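Local coordinates for CofB (Escherichia coli, PDB 5AX6), which serves as the minor pilin of the CFA/III type IVb pilus of enterotoxigenic E. coli and forms a homotrimer that probably takes part in pilus assembly, at residues F74-G78 / I123-F128; R57-L63 / S137-D143; I408-T412 / M459-D463. One frame throughout, in Å; residues are numbered along the deposited sequence.

Contact 1 of 3, residues F74-G78 / I123-F128; sequences FINWG and IDRIDF
I75 and I126 exchange two backbone hydrogen bonds. I75 N donates to I126 O at 2.8 Å, and I126 N donates to I75 O. They form an antiparallel hydrogen-bonded pair, and N76 with R125 follows as a non-hydrogen-bonded pair. One residue on, W77 N donates a hydrogen bond to D124 O at 3.2 Å, from above the carbonyl plane of D124. A water donates to I123 O and, weakly, to W77 O.

The guanidinium of R125 lies flat on the ring of F74, planes 14° apart. R125 CZ sits 4.1 Å from the F74 ring centroid, an off-centre cation-pi contact. R125 crosses F74 at about a right angle with its chain extended, and its CD also lies over the ring face in a CH-pi contact. R125 grips D127 side-on, one nitrogen to each carboxylate oxygen. R125 NE donates to D127 OD1 at 2.9 Å on its syn lone pair, and NH2 donates to OD2. This salt bridge fixes the rotation of the guanidinium over F74. R125 NH1 also bonds A190 O, and NH2 bonds S68 O.

Strand 75-76 is an outermost strand of the antiparallel sheet in the pilin domain, and 121-130 is its inner neighbour. D124 and R125 both face I145, a classic beta bulge.

Apolar contacts gather round I75, I126 and W77. I126 CD1 lies over the six-membered ring of W77 in a CH-pi contact, 3.6 Å from W77 CE3. W77 CG is anti to its backbone N (chi1 -168°), and the indole runs alongside I123. W77 CD1 meets I123 CG2 at 3.6 Å, while I123 O lies at the indole edge. I75 CD1 touches F128 CE2 at 3.4 Å. Helix 4-25 packs against W77, I123 and F128.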
loop_
_atom_site.group_PDB
_atom_site.type_symbol
_atom_site.label_atom_id
_atom_site.label_comp_id
_atom_site.label_asym_id
_atom_site.label_seq_id
_atom_site.Cartn_x
_atom_site.Cartn_y
_atom_site.Cartn_z
ATOM N N PHE A 74 -5.914 -47.931 1.208
ATOM C CA PHE A 74 -4.847 -47.163 0.587
ATOM C C PHE A 74 -5.215 -46.872 -0.862
ATOM O O PHE A 74 -6.194 -47.404 -1.395
ATOM C CB PHE A 74 -3.489 -47.872 0.692
ATOM C CG PHE A 74 -3.393 -49.166 -0.065
ATOM C CD1 PHE A 74 -3.159 -49.177 -1.434
ATOM C CD2 PHE A 74 -3.479 -50.382 0.604
ATOM C CE1 PHE A 74 -3.037 -50.385 -2.129
ATOM C CE2 PHE A 74 -3.354 -51.591 -0.080
ATOM C CZ PHE A 74 -3.133 -51.593 -1.446
ATOM N N ILE A 75 -4.429 -46.015 -1.493
ATOM C CA ILE A 75 -4.662 -45.650 -2.883
ATOM C C ILE A 75 -3.471 -46.099 -3.722
ATOM O O ILE A 75 -2.349 -45.636 -3.525
ATOM C CB ILE A 75 -4.879 -44.133 -3.018
ATOM C CG1 ILE A 75 -6.179 -43.745 -2.307
ATOM C CG2 ILE A 75 -4.936 -43.707 -4.494
ATOM C CD1 ILE A 75 -6.418 -42.226 -2.284
ATOM N N ASN A 76 -3.702 -47.018 -4.647
ATOM C CA ASN A 76 -2.611 -47.482 -5.491
ATOM C C ASN A 76 -2.251 -46.371 -6.469
ATOM O O ASN A 76 -3.131 -45.653 -6.945
ATOM C CB ASN A 76 -3.000 -48.769 -6.224
ATOM C CG ASN A 76 -1.799 -49.572 -6.664
ATOM O OD1 ASN A 76 -0.653 -49.137 -6.520
ATOM N ND2 ASN A 76 -2.051 -50.752 -7.211
ATOM N N TRP A 77 -0.965 -46.200 -6.751
ATOM C CA TRP A 77 -0.524 -45.082 -7.586
ATOM C C TRP A 77 0.437 -45.551 -8.678
ATOM O O TRP A 77 1.085 -46.584 -8.531
ATOM C CB TRP A 77 0.154 -44.015 -6.719
ATOM C CG TRP A 77 0.407 -42.682 -7.415
ATOM C CD1 TRP A 77 1.587 -42.241 -7.936
ATOM C CD2 TRP A 77 -0.537 -41.619 -7.603
ATOM N NE1 TRP A 77 1.433 -40.977 -8.459
ATOM C CE2 TRP A 77 0.134 -40.572 -8.267
ATOM C CE3 TRP A 77 -1.899 -41.458 -7.298
ATOM C CZ2 TRP A 77 -0.498 -39.378 -8.625
ATOM C CZ3 TRP A 77 -2.524 -40.268 -7.651
ATOM C CH2 TRP A 77 -1.825 -39.248 -8.307
ATOM N N GLY A 78 0.525 -44.784 -9.765
ATOM C CA GLY A 78 1.514 -45.031 -10.803
ATOM C C GLY A 78 1.041 -45.937 -11.930
ATOM O O GLY A 78 -0.165 -46.092 -12.159
ATOM N N ILE A 123 6.559 -42.952 -6.732
ATOM C CA ILE A 123 5.451 -43.112 -5.785
ATOM C C ILE A 123 4.637 -44.349 -6.130
ATOM O O ILE A 123 4.097 -44.460 -7.228
ATOM C CB ILE A 123 4.529 -41.884 -5.768
ATOM C CG1 ILE A 123 5.327 -40.641 -5.378
ATOM C CG2 ILE A 123 3.359 -42.114 -4.793
ATOM C CD1 ILE A 123 4.610 -39.324 -5.651
ATOM N N ASP A 124 4.546 -45.281 -5.185
ATOM C CA ASP A 124 3.882 -46.553 -5.433
ATOM C C ASP A 124 2.461 -46.585 -4.865
ATOM O O ASP A 124 1.604 -47.346 -5.308
ATOM C CB ASP A 124 4.706 -47.696 -4.826
ATOM C CG ASP A 124 4.270 -49.055 -5.331
ATOM O OD1 ASP A 124 4.112 -49.210 -6.566
ATOM O OD2 ASP A 124 4.076 -49.966 -4.500
ATOM N N ARG A 125 2.217 -45.736 -3.878
ATOM C CA ARG A 125 1.006 -45.843 -3.097
ATOM C C ARG A 125 0.873 -44.625 -2.203
ATOM O O ARG A 125 1.877 -44.045 -1.776
ATOM C CB ARG A 125 1.050 -47.135 -2.273
ATOM C CG ARG A 125 0.155 -47.168 -1.073
ATOM C CD ARG A 125 0.317 -48.500 -0.355
ATOM N NE ARG A 125 -0.158 -48.415 1.021
ATOM C CZ ARG A 125 -0.203 -49.447 1.850
ATOM N NH1 ARG A 125 0.185 -50.647 1.431
ATOM N NH2 ARG A 125 -0.650 -49.277 3.086
ATOM N N ILE A 126 -0.371 -44.231 -1.960
ATOM C CA ILE A 126 -0.689 -43.082 -1.122
ATOM C C ILE A 126 -1.701 -43.496 -0.079
ATOM O O ILE A 126 -2.680 -44.183 -0.394
ATOM C CB ILE A 126 -1.241 -41.910 -1.953
ATOM C CG1 ILE A 126 -0.195 -41.457 -2.976
ATOM C CG2 ILE A 126 -1.657 -40.747 -1.047
ATOM C CD1 ILE A 126 -0.753 -40.498 -4.038
ATOM N N ASP A 127 -1.452 -43.107 1.173
ATOM C CA ASP A 127 -2.362 -43.399 2.276
ATOM C C ASP A 127 -2.923 -42.094 2.833
ATOM O O ASP A 127 -2.155 -41.284 3.335
ATOM C CB ASP A 127 -1.649 -44.158 3.422
ATOM C CG ASP A 127 -1.182 -45.563 3.026
ATOM O OD1 ASP A 127 -1.338 -45.948 1.849
ATOM O OD2 ASP A 127 -0.633 -46.280 3.905
ATOM N N PHE A 128 -4.241 -41.907 2.746
ATOM C CA PHE A 128 -4.929 -40.770 3.368
ATOM C C PHE A 128 -5.364 -41.188 4.768
ATOM O O PHE A 128 -6.369 -41.892 4.919
ATOM C CB PHE A 128 -6.169 -40.337 2.573
ATOM C CG PHE A 128 -5.871 -39.677 1.252
ATOM C CD1 PHE A 128 -4.673 -39.022 1.027
ATOM C CD2 PHE A 128 -6.821 -39.694 0.241
ATOM C CE1 PHE A 128 -4.416 -38.407 -0.203
ATOM C CE2 PHE A 128 -6.571 -39.082 -0.983
ATOM C CZ PHE A 128 -5.371 -38.445 -1.201
HETATM O O HOH W 1 4.338 -46.645 -9.180
#

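Contact 2 of 3, residues R57-L63 / S137-D143; sequences RTTNKDL and SAIERVD
R141 turns the edge of its guanidinium to the loop 57-63. R141 NH2 donates to N60 O at 2.9 Å, nearly in line with the carbonyl bond. NH1 adds weak bonds to N60 O and to K61 O. The R141 chain bends at chi3 (76°), which brings its NE and NH2 side-on to D143. In this salt bridge R141 NE donates to D143 OD1, and R141 NH2 to D143 OD2 at 2.8 Å. L63 CD2 covers one face, 3.7 Å from R141 NE. The amide of N60 stands nearly upright to the guanidinium, planes 87° apart. A water accepts from N60 ND2 and lies 2.7 Å from D143 OD2, while D143 OD1 also bonds S226.

At the other end the donor sits on the loop. R57 NE and NH2 converge on the single atom S137 O, with R57 NH2 at 2.9 Å, and the acceptor lies in the guanidinium plane. I139 crosses R57 at about a right angle and lays CD1 over the centre of one face. R57 NH2 also bonds L45 O.

At the solvent-exposed side, the aliphatic chain of K61 crosses the carboxylate of E140. Two arginines gripping main-chain carbonyls fasten a loop without regular structure, turned at N60 by an inverse gamma turn, to the segment leading into strand 139-148 and, past the corner at E140, to the strand itself, in the pilin-domain sheet.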
loop_
_atom_site.group_PDB
_atom_site.type_symbol
_atom_site.label_atom_id
_atom_site.label_comp_id
_atom_site.label_asym_id
_atom_site.label_seq_id
_atom_site.Cartn_x
_atom_site.Cartn_y
_atom_site.Cartn_z
ATOM N N ARG A 57 -9.601 -44.307 2.884
ATOM C CA ARG A 57 -8.844 -43.874 4.069
ATOM C C ARG A 57 -8.121 -45.035 4.717
ATOM O O ARG A 57 -8.640 -46.149 4.758
ATOM C CB ARG A 57 -9.757 -43.247 5.135
ATOM C CG ARG A 57 -10.523 -42.026 4.667
ATOM C CD ARG A 57 -9.602 -40.849 4.467
ATOM N NE ARG A 57 -10.420 -39.670 4.253
ATOM C CZ ARG A 57 -10.955 -39.347 3.080
ATOM N NH1 ARG A 57 -10.721 -40.098 2.006
ATOM N NH2 ARG A 57 -11.722 -38.269 2.982
ATOM N N THR A 58 -6.947 -44.759 5.264
ATOM C CA THR A 58 -6.325 -45.690 6.189
ATOM C C THR A 58 -6.546 -45.158 7.609
ATOM O O THR A 58 -6.958 -44.011 7.790
ATOM C CB THR A 58 -4.834 -45.877 5.887
ATOM O OG1 THR A 58 -4.143 -44.638 6.101
ATOM C CG2 THR A 58 -4.648 -46.309 4.416
ATOM N N THR A 59 -6.289 -45.979 8.621
ATOM C CA THR A 59 -6.616 -45.556 9.985
ATOM C C THR A 59 -5.412 -45.595 10.919
ATOM O O THR A 59 -5.565 -45.510 12.146
ATOM C CB THR A 59 -7.737 -46.424 10.582
ATOM O OG1 THR A 59 -7.316 -47.789 10.588
ATOM C CG2 THR A 59 -9.004 -46.295 9.754
ATOM N N ASN A 60 -4.217 -45.702 10.351
ATOM C CA ASN A 60 -3.003 -45.740 11.168
ATOM C C ASN A 60 -2.544 -44.339 11.598
ATOM O O ASN A 60 -1.559 -43.801 11.084
ATOM C CB ASN A 60 -1.873 -46.477 10.432
ATOM C CG ASN A 60 -1.635 -45.954 9.015
ATOM O OD1 ASN A 60 -2.574 -45.616 8.294
ATOM N ND2 ASN A 60 -0.373 -45.901 8.617
ATOM N N LYS A 61 -3.254 -43.755 12.563
ATOM C CA LYS A 61 -2.923 -42.401 13.031
ATOM C C LYS A 61 -1.563 -42.349 13.712
ATOM O O LYS A 61 -0.856 -41.348 13.631
ATOM C CB LYS A 61 -3.991 -41.883 13.996
ATOM C CG LYS A 61 -5.389 -41.838 13.431
ATOM C CD LYS A 61 -6.316 -41.232 14.467
ATOM C CE LYS A 61 -7.752 -41.264 14.022
ATOM N NZ LYS A 61 -8.613 -40.617 15.052
ATOM N N ASP A 62 -1.218 -43.425 14.411
ATOM C CA ASP A 62 0.103 -43.574 15.009
ATOM C C ASP A 62 1.100 -43.968 13.920
ATOM O O ASP A 62 0.887 -44.953 13.221
ATOM C CB ASP A 62 0.053 -44.630 16.129
ATOM C CG ASP A 62 1.352 -44.728 16.929
ATOM O OD1 ASP A 62 2.453 -44.505 16.380
ATOM O OD2 ASP A 62 1.262 -45.057 18.129
ATOM N N LEU A 63 2.174 -43.197 13.771
ATOM C CA LEU A 63 3.192 -43.490 12.759
ATOM C C LEU A 63 3.758 -44.909 12.871
ATOM O O LEU A 63 4.287 -45.466 11.896
ATOM C CB LEU A 63 4.331 -42.480 12.853
ATOM C CG LEU A 63 4.077 -41.126 12.191
ATOM C CD1 LEU A 63 5.082 -40.091 12.701
ATOM C CD2 LEU A 63 4.157 -41.261 10.674
ATOM N N SER A 137 -14.192 -38.732 5.971
ATOM C CA SER A 137 -13.498 -38.166 7.122
ATOM C C SER A 137 -12.392 -37.192 6.733
ATOM O O SER A 137 -11.783 -37.337 5.678
ATOM C CB SER A 137 -12.894 -39.285 7.964
ATOM O OG SER A 137 -12.040 -38.762 8.961
ATOM N N ALA A 138 -12.123 -36.218 7.600
ATOM C CA ALA A 138 -10.971 -35.332 7.418
ATOM C C ALA A 138 -9.693 -36.156 7.422
ATOM O O ALA A 138 -9.644 -37.247 7.990
ATOM C CB ALA A 138 -10.922 -34.270 8.510
ATOM N N ILE A 139 -8.663 -35.632 6.776
ATOM C CA ILE A 139 -7.406 -36.343 6.622
ATOM C C ILE A 139 -6.327 -35.641 7.437
ATOM O O ILE A 139 -6.044 -34.456 7.212
ATOM C CB ILE A 139 -6.994 -36.410 5.134
ATOM C CG1 ILE A 139 -8.000 -37.261 4.338
ATOM C CG2 ILE A 139 -5.572 -36.942 4.995
ATOM C CD1 ILE A 139 -7.921 -37.050 2.802
ATOM N N GLU A 140 -5.725 -36.349 8.384
ATOM C CA GLU A 140 -4.776 -35.692 9.278
ATOM C C GLU A 140 -3.338 -35.952 8.897
ATOM O O GLU A 140 -2.413 -35.324 9.427
ATOM C CB GLU A 140 -5.015 -36.125 10.732
ATOM C CG GLU A 140 -4.675 -37.565 11.045
ATOM C CD GLU A 140 -4.937 -37.900 12.512
ATOM O OE1 GLU A 140 -6.055 -37.618 12.997
ATOM O OE2 GLU A 140 -4.020 -38.423 13.181
ATOM N N ARG A 141 -3.132 -36.882 7.977
ATOM C CA ARG A 141 -1.782 -37.150 7.503
ATOM C C ARG A 141 -1.850 -37.766 6.117
ATOM O O ARG A 141 -2.760 -38.547 5.844
ATOM C CB ARG A 141 -1.036 -38.095 8.462
ATOM C CG ARG A 141 0.479 -38.073 8.269
ATOM C CD ARG A 141 1.184 -38.984 9.260
ATOM N NE ARG A 141 1.057 -40.401 8.917
ATOM C CZ ARG A 141 0.508 -41.321 9.707
ATOM N NH1 ARG A 141 0.001 -40.981 10.886
ATOM N NH2 ARG A 141 0.457 -42.584 9.311
ATOM N N VAL A 142 -0.897 -37.417 5.255
ATOM C CA VAL A 142 -0.801 -38.060 3.946
ATOM C C VAL A 142 0.536 -38.769 3.841
ATOM O O VAL A 142 1.588 -38.140 3.932
ATOM C CB VAL A 142 -0.945 -37.049 2.775
ATOM C CG1 VAL A 142 -0.950 -37.790 1.435
ATOM C CG2 VAL A 142 -2.217 -36.222 2.927
ATOM N N ASP A 143 0.489 -40.084 3.659
ATOM C CA ASP A 143 1.702 -40.882 3.522
ATOM C C ASP A 143 1.940 -41.256 2.066
ATOM O O ASP A 143 1.019 -41.691 1.388
ATOM C CB ASP A 143 1.608 -42.169 4.355
ATOM C CG ASP A 143 1.653 -41.914 5.856
ATOM O OD1 ASP A 143 2.131 -40.834 6.281
ATOM O OD2 ASP A 143 1.226 -42.819 6.611
HETATM O O HOH W 2 0.947 -45.451 6.062
#

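Contact 3 of 3, residues I408-T412 / M459-D463; sequences IVADT and MGVFD
Two beta-sheets of the C-terminal domain meet here, one containing strand 398-409 and the other strand 452-463. No hydrogen bond joins the two segments, and the contact is made mostly by side chains.

V461 sits in the middle. Both its methyls touch A410 CB, CG2 at 3.7 Å and CG1 at 3.8 Å. V461 CG1, anti to the backbone N (chi1 168°), also reaches T412 CG2 at 3.9 Å. With an alanine here, a gap would probably open beside A410, and T412 CG2 would lose its contact with V461 CG1.

M459 bends at chi3, and its SD lies 3.5 Å from V409 O. The M459 CE methyl then meets I408 CG1 at 4.0 Å, the two side chains sliding past each other in opposite directions.

At the other end, T412 and D463 meet at an angle, with T412 CB 3.5 Å from D463 OD2. Their polar atoms are joined through a water. It donates to T412 OG1 and to D463 OD1, both at 2.8 Å. T412 OG1 also bonds Q435 O.

I408 and V409 continue in an antiparallel ladder with a strand of the second subunit, so their sheet crosses the trimer interface. The inverse gamma turn at A410 carries the segment out of its strand, and the arrangement is that of two sheets packed face to face, with the chain just past the end of one strand also lying against the other sheet.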
loop_
_atom_site.group_PDB
_atom_site.type_symbol
_atom_site.label_atom_id
_atom_site.label_comp_id
_atom_site.label_asym_id
_atom_site.label_seq_id
_atom_site.Cartn_x
_atom_site.Cartn_y
_atom_site.Cartn_z
ATOM N N ILE A 408 9.410 47.561 -17.640
ATOM C CA ILE A 408 10.640 48.296 -17.895
ATOM C C ILE A 408 10.314 49.608 -18.584
ATOM O O ILE A 408 9.648 49.617 -19.614
ATOM C CB ILE A 408 11.639 47.474 -18.768
ATOM C CG1 ILE A 408 12.918 48.274 -19.031
ATOM C CG2 ILE A 408 10.999 47.047 -20.096
ATOM C CD1 ILE A 408 13.969 47.499 -19.855
ATOM N N VAL A 409 10.744 50.723 -17.996
ATOM C CA VAL A 409 10.573 52.015 -18.657
ATOM C C VAL A 409 11.847 52.851 -18.579
ATOM O O VAL A 409 12.647 52.731 -17.639
ATOM C CB VAL A 409 9.384 52.836 -18.068
ATOM C CG1 VAL A 409 8.053 52.140 -18.357
ATOM C CG2 VAL A 409 9.575 53.063 -16.568
ATOM N N ALA A 410 12.032 53.676 -19.603
ATOM C CA ALA A 410 13.186 54.552 -19.703
ATOM C C ALA A 410 12.953 55.830 -18.903
ATOM O O ALA A 410 12.804 56.912 -19.469
ATOM C CB ALA A 410 13.472 54.874 -21.162
ATOM N N ASP A 411 12.897 55.698 -17.583
ATOM C CA ASP A 411 12.634 56.853 -16.735
ATOM C C ASP A 411 13.799 57.855 -16.799
ATOM O O ASP A 411 14.942 57.477 -17.038
ATOM C CB ASP A 411 12.383 56.406 -15.295
ATOM C CG ASP A 411 11.601 57.438 -14.481
ATOM O OD1 ASP A 411 11.036 58.381 -15.079
ATOM O OD2 ASP A 411 11.538 57.288 -13.243
ATOM N N THR A 412 13.493 59.131 -16.596
ATOM C CA THR A 412 14.518 60.174 -16.540
ATOM C C THR A 412 14.204 61.114 -15.379
ATOM O O THR A 412 13.121 61.043 -14.809
ATOM C CB THR A 412 14.596 60.967 -17.853
ATOM O OG1 THR A 412 13.313 61.540 -18.142
ATOM C CG2 THR A 412 15.020 60.050 -19.003
ATOM N N MET A 459 20.689 49.414 -17.446
ATOM C CA MET A 459 19.745 49.878 -18.454
ATOM C C MET A 459 20.324 51.090 -19.165
ATOM O O MET A 459 20.848 51.989 -18.517
ATOM C CB MET A 459 18.396 50.252 -17.823
ATOM C CG MET A 459 17.353 50.772 -18.830
ATOM S SD MET A 459 15.862 51.442 -18.044
ATOM C CE MET A 459 15.642 50.207 -16.772
ATOM N N GLY A 460 20.216 51.114 -20.487
ATOM C CA GLY A 460 20.594 52.276 -21.271
ATOM C C GLY A 460 19.376 53.109 -21.610
ATOM O O GLY A 460 18.365 52.583 -22.078
ATOM N N VAL A 461 19.471 54.416 -21.371
ATOM C CA VAL A 461 18.370 55.336 -21.631
ATOM C C VAL A 461 18.893 56.627 -22.264
ATOM O O VAL A 461 19.902 57.172 -21.824
ATOM C CB VAL A 461 17.602 55.665 -20.328
ATOM C CG1 VAL A 461 16.635 56.835 -20.535
ATOM C CG2 VAL A 461 16.853 54.416 -19.811
ATOM N N PHE A 462 18.220 57.094 -23.309
ATOM C CA PHE A 462 18.524 58.405 -23.870
ATOM C C PHE A 462 17.471 59.410 -23.444
ATOM O O PHE A 462 16.284 59.181 -23.635
ATOM C CB PHE A 462 18.605 58.359 -25.396
ATOM C CG PHE A 462 18.864 59.712 -26.021
ATOM C CD1 PHE A 462 20.122 60.287 -25.953
ATOM C CD2 PHE A 462 17.844 60.410 -26.651
ATOM C CE1 PHE A 462 20.362 61.535 -26.516
ATOM C CE2 PHE A 462 18.077 61.654 -27.219
ATOM C CZ PHE A 462 19.336 62.217 -27.148
ATOM N N ASP A 463 17.912 60.523 -22.868
ATOM C CA ASP A 463 17.008 61.586 -22.452
ATOM C C ASP A 463 16.927 62.635 -23.561
ATOM O O ASP A 463 17.861 63.405 -23.751
ATOM C CB ASP A 463 17.486 62.219 -21.139
ATOM C CG ASP A 463 16.480 63.204 -20.549
ATOM O OD1 ASP A 463 15.589 63.690 -21.281
ATOM O OD2 ASP A 463 16.584 63.491 -19.337
HETATM O O HOH W 3 12.991 63.109 -20.459
#

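From the N terminus, the chain passes helix 4-25 and reaches 57-63, where contact 2 opens. Contact 1 opens at 74-78 and closes at 123-128, all before contact 2 closes at 137-143. Contact 1 therefore lies wholly within the larger loop. Strands 121-130 and 139-148 are neighbours in one sheet, and the two contacts touch there, with D127 N 2.9 Å from D143 O. Together they tie the edge strand and a preceding loop to the pilin-domain sheet. Contact 3 comes later in series: it opens at 408-412 and closes at 459-463, in the C-terminal domain, bringing its two sheets together. Its centre lies about 102 Å from either of the other centres.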